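Local coordinates for protein shikimate kinase (Bacteroides thetaiotaomicron, PDB 3VAA) that probably phosphorylates the 3-hydroxyl group of shikimate with ATP and magnesium, a step on the pathway to chorismate and the aromatic amino acids, at residues Val126-Arg136 with Asp150-Leu161. Numbering follows the deposited sequence.
Sequences VHPDVLFRRLR and DDELMDFIIQAL
F132 enters the gap among D150, L153, M154 and I157 as a knob into a hole, one aromatic side chain joining two helices. F132 CB lies 3.6 Å from M154 CE and also meets I157 CD1; along the same side chain, CG stays against that M154 methyl, CD1 is shared between M154 CE and L153 CD2, and F132 CE1 reaches L153 CD2 (3.7 Å) and the carbonyl oxygen of D150. With CG anti to the backbone N (chi1 178°), the ring is swung toward helix 150-161. The M154 side chain, bent at chi2 and chi3, runs at about a right angle to that of F132, and M154 SD stands obliquely to the F132 ring, 5.1 Å from its centroid, a Met-aromatic contact. In this P-loop kinase fold, helix 128-136 follows strand 120-125, and the loop leading on to helix 150-161 carries R142, a predicted ATP-binding residue, close to L135. The axes of segments 128-136 and 150-161 approach to 9.8 Å, their N-to-C directions 122° apart. The buried I157 places CD1 on L135 CD1, while L131 and L161 meet tip to tip through their CD1 methyls. R136 NH2 and D150 OD1 form a long salt bridge (3.8 Å), no N-H aimed at the oxygen.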
loop_
_atom_site.group_PDB
_atom_site.type_symbol
_atom_site.label_atom_id
_atom_site.label_comp_id
_atom_site.label_asym_id
_atom_site.label_seq_id
_atom_site.Cartn_x
_atom_site.Cartn_y
_atom_site.Cartn_z
ATOM N N VAL A 126 -1.923 9.880 4.277
ATOM C CA VAL A 126 -2.823 10.741 3.501
ATOM C C VAL A 126 -4.000 11.176 4.370
ATOM O O VAL A 126 -4.663 10.371 5.006
ATOM C CB VAL A 126 -3.283 10.033 2.237
ATOM C CG1 VAL A 126 -4.279 10.919 1.417
ATOM C CG2 VAL A 126 -2.057 9.666 1.366
ATOM N N HIS A 127 -4.230 12.478 4.391
ATOM C CA HIS A 127 -5.290 13.062 5.180
ATOM C C HIS A 127 -6.632 12.515 4.712
ATOM O O HIS A 127 -6.848 12.329 3.520
ATOM C CB HIS A 127 -5.267 14.581 5.024
ATOM C CG HIS A 127 -6.077 15.312 6.051
ATOM N ND1 HIS A 127 -7.433 15.518 5.921
ATOM C CD2 HIS A 127 -5.716 15.901 7.218
ATOM C CE1 HIS A 127 -7.875 16.202 6.963
ATOM N NE2 HIS A 127 -6.854 16.447 7.767
ATOM N N PRO A 128 -7.546 12.256 5.650
ATOM C CA PRO A 128 -8.850 11.702 5.274
ATOM C C PRO A 128 -9.633 12.560 4.266
ATOM O O PRO A 128 -10.399 12.014 3.490
ATOM C CB PRO A 128 -9.596 11.581 6.604
ATOM C CG PRO A 128 -8.636 11.799 7.650
ATOM C CD PRO A 128 -7.348 12.294 7.102
ATOM N N ASP A 129 -9.450 13.880 4.268
ATOM C CA ASP A 129 -10.141 14.729 3.293
ATOM C C ASP A 129 -9.696 14.348 1.897
ATOM O O ASP A 129 -10.495 14.360 0.963
ATOM C CB ASP A 129 -9.856 16.224 3.526
ATOM C CG ASP A 129 -10.483 16.757 4.812
ATOM O OD1 ASP A 129 -11.377 16.082 5.381
ATOM O OD2 ASP A 129 -10.078 17.863 5.256
ATOM N N VAL A 130 -8.411 14.007 1.760
ATOM C CA VAL A 130 -7.857 13.631 0.468
ATOM C C VAL A 130 -8.276 12.222 0.122
ATOM O O VAL A 130 -8.622 11.957 -1.024
ATOM C CB VAL A 130 -6.323 13.787 0.424
ATOM C CG1 VAL A 130 -5.786 13.234 -0.899
ATOM C CG2 VAL A 130 -5.923 15.266 0.633
ATOM N N LEU A 131 -8.248 11.300 1.103
ATOM C CA LEU A 131 -8.724 9.930 0.849
ATOM C C LEU A 131 -10.199 9.952 0.414
ATOM O O LEU A 131 -10.602 9.224 -0.512
ATOM C CB LEU A 131 -8.549 9.049 2.092
ATOM C CG LEU A 131 -7.111 8.696 2.436
ATOM C CD1 LEU A 131 -7.080 7.887 3.716
ATOM C CD2 LEU A 131 -6.433 7.917 1.272
ATOM N N PHE A 132 -10.989 10.796 1.090
ATOM C CA PHE A 132 -12.416 10.974 0.795
ATOM C C PHE A 132 -12.602 11.373 -0.661
ATOM O O PHE A 132 -13.359 10.719 -1.416
ATOM C CB PHE A 132 -13.015 12.009 1.764
ATOM C CG PHE A 132 -14.476 12.320 1.525
ATOM C CD1 PHE A 132 -15.472 11.490 2.042
ATOM C CD2 PHE A 132 -14.850 13.452 0.823
ATOM C CE1 PHE A 132 -16.819 11.772 1.843
ATOM C CE2 PHE A 132 -16.207 13.749 0.623
ATOM C CZ PHE A 132 -17.191 12.897 1.134
ATOM N N ARG A 133 -11.922 12.432 -1.082
ATOM C CA ARG A 133 -12.029 12.863 -2.483
ATOM C C ARG A 133 -11.620 11.765 -3.462
ATOM O O ARG A 133 -12.362 11.435 -4.395
ATOM C CB ARG A 133 -11.157 14.086 -2.719
ATOM C CG ARG A 133 -11.335 14.715 -4.091
ATOM C CD ARG A 133 -10.386 15.873 -4.201
ATOM N NE ARG A 133 -9.010 15.384 -4.250
ATOM C CZ ARG A 133 -7.966 15.970 -3.673
ATOM N NH1 ARG A 133 -8.118 17.059 -2.937
ATOM N NH2 ARG A 133 -6.763 15.439 -3.806
ATOM N N ARG A 134 -10.439 11.187 -3.249
ATOM C CA ARG A 134 -9.934 10.165 -4.154
ATOM C C ARG A 134 -10.833 8.944 -4.251
ATOM O O ARG A 134 -11.070 8.435 -5.335
ATOM C CB ARG A 134 -8.536 9.704 -3.747
ATOM C CG ARG A 134 -7.466 10.767 -3.899
ATOM C CD ARG A 134 -6.138 10.240 -3.336
ATOM N NE ARG A 134 -5.045 11.179 -3.540
ATOM C CZ ARG A 134 -3.816 11.024 -3.053
ATOM N NH1 ARG A 134 -3.492 9.964 -2.319
ATOM N NH2 ARG A 134 -2.905 11.952 -3.288
ATOM N N LEU A 135 -11.340 8.480 -3.112
ATOM C CA LEU A 135 -12.163 7.281 -3.089
ATOM C C LEU A 135 -13.547 7.538 -3.671
ATOM O O LEU A 135 -14.127 6.646 -4.275
ATOM C CB LEU A 135 -12.203 6.681 -1.675
ATOM C CG LEU A 135 -10.837 6.142 -1.219
ATOM C CD1 LEU A 135 -10.830 5.772 0.257
ATOM C CD2 LEU A 135 -10.371 4.944 -2.052
ATOM N N ARG A 136 -14.062 8.751 -3.486
ATOM C CA ARG A 136 -15.336 9.162 -4.098
ATOM C C ARG A 136 -15.236 9.058 -5.606
ATOM O O ARG A 136 -16.130 8.546 -6.285
ATOM C CB ARG A 136 -15.624 10.628 -3.782
ATOM C CG ARG A 136 -16.676 10.913 -2.757
ATOM C CD ARG A 136 -16.884 12.433 -2.704
ATOM N NE ARG A 136 -18.290 12.796 -2.768
ATOM C CZ ARG A 136 -18.739 14.046 -2.740
ATOM N NH1 ARG A 136 -17.887 15.059 -2.629
ATOM N NH2 ARG A 136 -20.044 14.284 -2.821
ATOM N N ASP A 150 -21.123 11.187 1.686
ATOM C CA ASP A 150 -20.868 12.248 2.637
ATOM C C ASP A 150 -20.368 11.749 3.996
ATOM O O ASP A 150 -19.345 11.059 4.062
ATOM C CB ASP A 150 -22.133 13.102 2.768
ATOM C CG ASP A 150 -22.577 13.682 1.439
ATOM O OD1 ASP A 150 -21.787 13.627 0.465
ATOM O OD2 ASP A 150 -23.708 14.195 1.369
ATOM N N ASP A 151 -21.106 12.063 5.060
ATOM C CA ASP A 151 -20.675 11.730 6.425
ATOM C C ASP A 151 -20.482 10.226 6.643
ATOM O O ASP A 151 -19.576 9.811 7.375
ATOM C CB ASP A 151 -21.675 12.310 7.437
ATOM C CG ASP A 151 -21.108 12.408 8.849
ATOM O OD1 ASP A 151 -19.936 12.018 9.078
ATOM O OD2 ASP A 151 -21.845 12.899 9.736
ATOM N N GLU A 152 -21.313 9.402 6.005
ATOM C CA GLU A 152 -21.177 7.960 6.161
ATOM C C GLU A 152 -19.850 7.469 5.576
ATOM O O GLU A 152 -19.143 6.663 6.201
ATOM C CB GLU A 152 -22.331 7.223 5.494
ATOM C CG GLU A 152 -22.286 5.729 5.721
ATOM C CD GLU A 152 -23.394 4.972 5.015
ATOM O OE1 GLU A 152 -24.198 5.596 4.284
ATOM O OE2 GLU A 152 -23.447 3.734 5.189
ATOM N N LEU A 153 -19.522 7.946 4.382
ATOM C CA LEU A 153 -18.281 7.562 3.713
ATOM C C LEU A 153 -17.066 8.064 4.498
ATOM O O LEU A 153 -16.115 7.313 4.731
ATOM C CB LEU A 153 -18.241 8.118 2.282
ATOM C CG LEU A 153 -16.929 7.905 1.510
ATOM C CD1 LEU A 153 -16.576 6.432 1.446
ATOM C CD2 LEU A 153 -17.003 8.514 0.120
ATOM N N MET A 154 -17.104 9.333 4.912
ATOM C CA MET A 154 -15.996 9.905 5.674
ATOM C C MET A 154 -15.800 9.140 6.991
ATOM O O MET A 154 -14.666 8.822 7.354
ATOM C CB MET A 154 -16.226 11.390 5.980
ATOM C CG MET A 154 -15.086 12.031 6.769
ATOM S SD MET A 154 -13.524 12.166 5.857
ATOM C CE MET A 154 -13.824 13.591 4.838
ATOM N N ASP A 155 -16.890 8.869 7.713
ATOM C CA ASP A 155 -16.777 8.112 8.981
ATOM C C ASP A 155 -16.163 6.735 8.726
ATOM O O ASP A 155 -15.376 6.244 9.535
ATOM C CB ASP A 155 -18.136 7.929 9.686
ATOM C CG ASP A 155 -18.721 9.237 10.228
ATOM O OD1 ASP A 155 -17.962 10.209 10.446
ATOM O OD2 ASP A 155 -19.956 9.282 10.450
ATOM N N PHE A 156 -16.518 6.105 7.605
ATOM C CA PHE A 156 -15.987 4.775 7.273
ATOM C C PHE A 156 -14.455 4.784 7.099
ATOM O O PHE A 156 -13.727 3.917 7.647
ATOM C CB PHE A 156 -16.672 4.218 6.024
ATOM C CG PHE A 156 -16.234 2.819 5.666
ATOM C CD1 PHE A 156 -15.173 2.608 4.788
ATOM C CD2 PHE A 156 -16.856 1.726 6.229
ATOM C CE1 PHE A 156 -14.761 1.335 4.470
ATOM C CE2 PHE A 156 -16.442 0.440 5.911
ATOM C CZ PHE A 156 -15.395 0.254 5.024
ATOM N N ILE A 157 -13.970 5.772 6.350
ATOM C CA ILE A 157 -12.530 5.950 6.129
ATOM C C ILE A 157 -11.808 6.241 7.449
ATOM O O ILE A 157 -10.811 5.581 7.804
ATOM C CB ILE A 157 -12.280 7.119 5.150
ATOM C CG1 ILE A 157 -12.805 6.733 3.763
ATOM C CG2 ILE A 157 -10.805 7.477 5.080
ATOM C CD1 ILE A 157 -12.872 7.912 2.769
ATOM N N ILE A 158 -12.321 7.221 8.187
ATOM C CA ILE A 158 -11.702 7.611 9.454
ATOM C C ILE A 158 -11.598 6.435 10.403
ATOM O O ILE A 158 -10.547 6.229 11.015
ATOM C CB ILE A 158 -12.444 8.803 10.126
ATOM C CG1 ILE A 158 -12.220 10.081 9.308
ATOM C CG2 ILE A 158 -11.956 9.010 11.562
ATOM C CD1 ILE A 158 -13.078 11.285 9.751
ATOM N N GLN A 159 -12.658 5.643 10.514
ATOM C CA GLN A 159 -12.636 4.479 11.410
ATOM C C GLN A 159 -11.688 3.396 10.914
ATOM O O GLN A 159 -11.027 2.729 11.717
ATOM C CB GLN A 159 -14.048 3.916 11.583
ATOM C CG GLN A 159 -14.956 4.884 12.355
ATOM C CD GLN A 159 -16.449 4.603 12.186
ATOM O OE1 GLN A 159 -16.857 3.547 11.692
ATOM N NE2 GLN A 159 -17.269 5.566 12.591
ATOM N N ALA A 160 -11.642 3.195 9.597
ATOM C CA ALA A 160 -10.737 2.209 9.034
ATOM C C ALA A 160 -9.285 2.591 9.357
ATOM O O ALA A 160 -8.477 1.731 9.725
ATOM C CB ALA A 160 -10.950 2.078 7.504
ATOM N N LEU A 161 -8.955 3.879 9.237
ATOM C CA LEU A 161 -7.614 4.356 9.540
ATOM C C LEU A 161 -7.334 4.189 11.038
ATOM O O LEU A 161 -6.210 3.902 11.431
ATOM C CB LEU A 161 -7.403 5.818 9.130
ATOM C CG LEU A 161 -7.433 6.182 7.654
ATOM C CD1 LEU A 161 -7.283 7.706 7.472
ATOM C CD2 LEU A 161 -6.347 5.437 6.879
#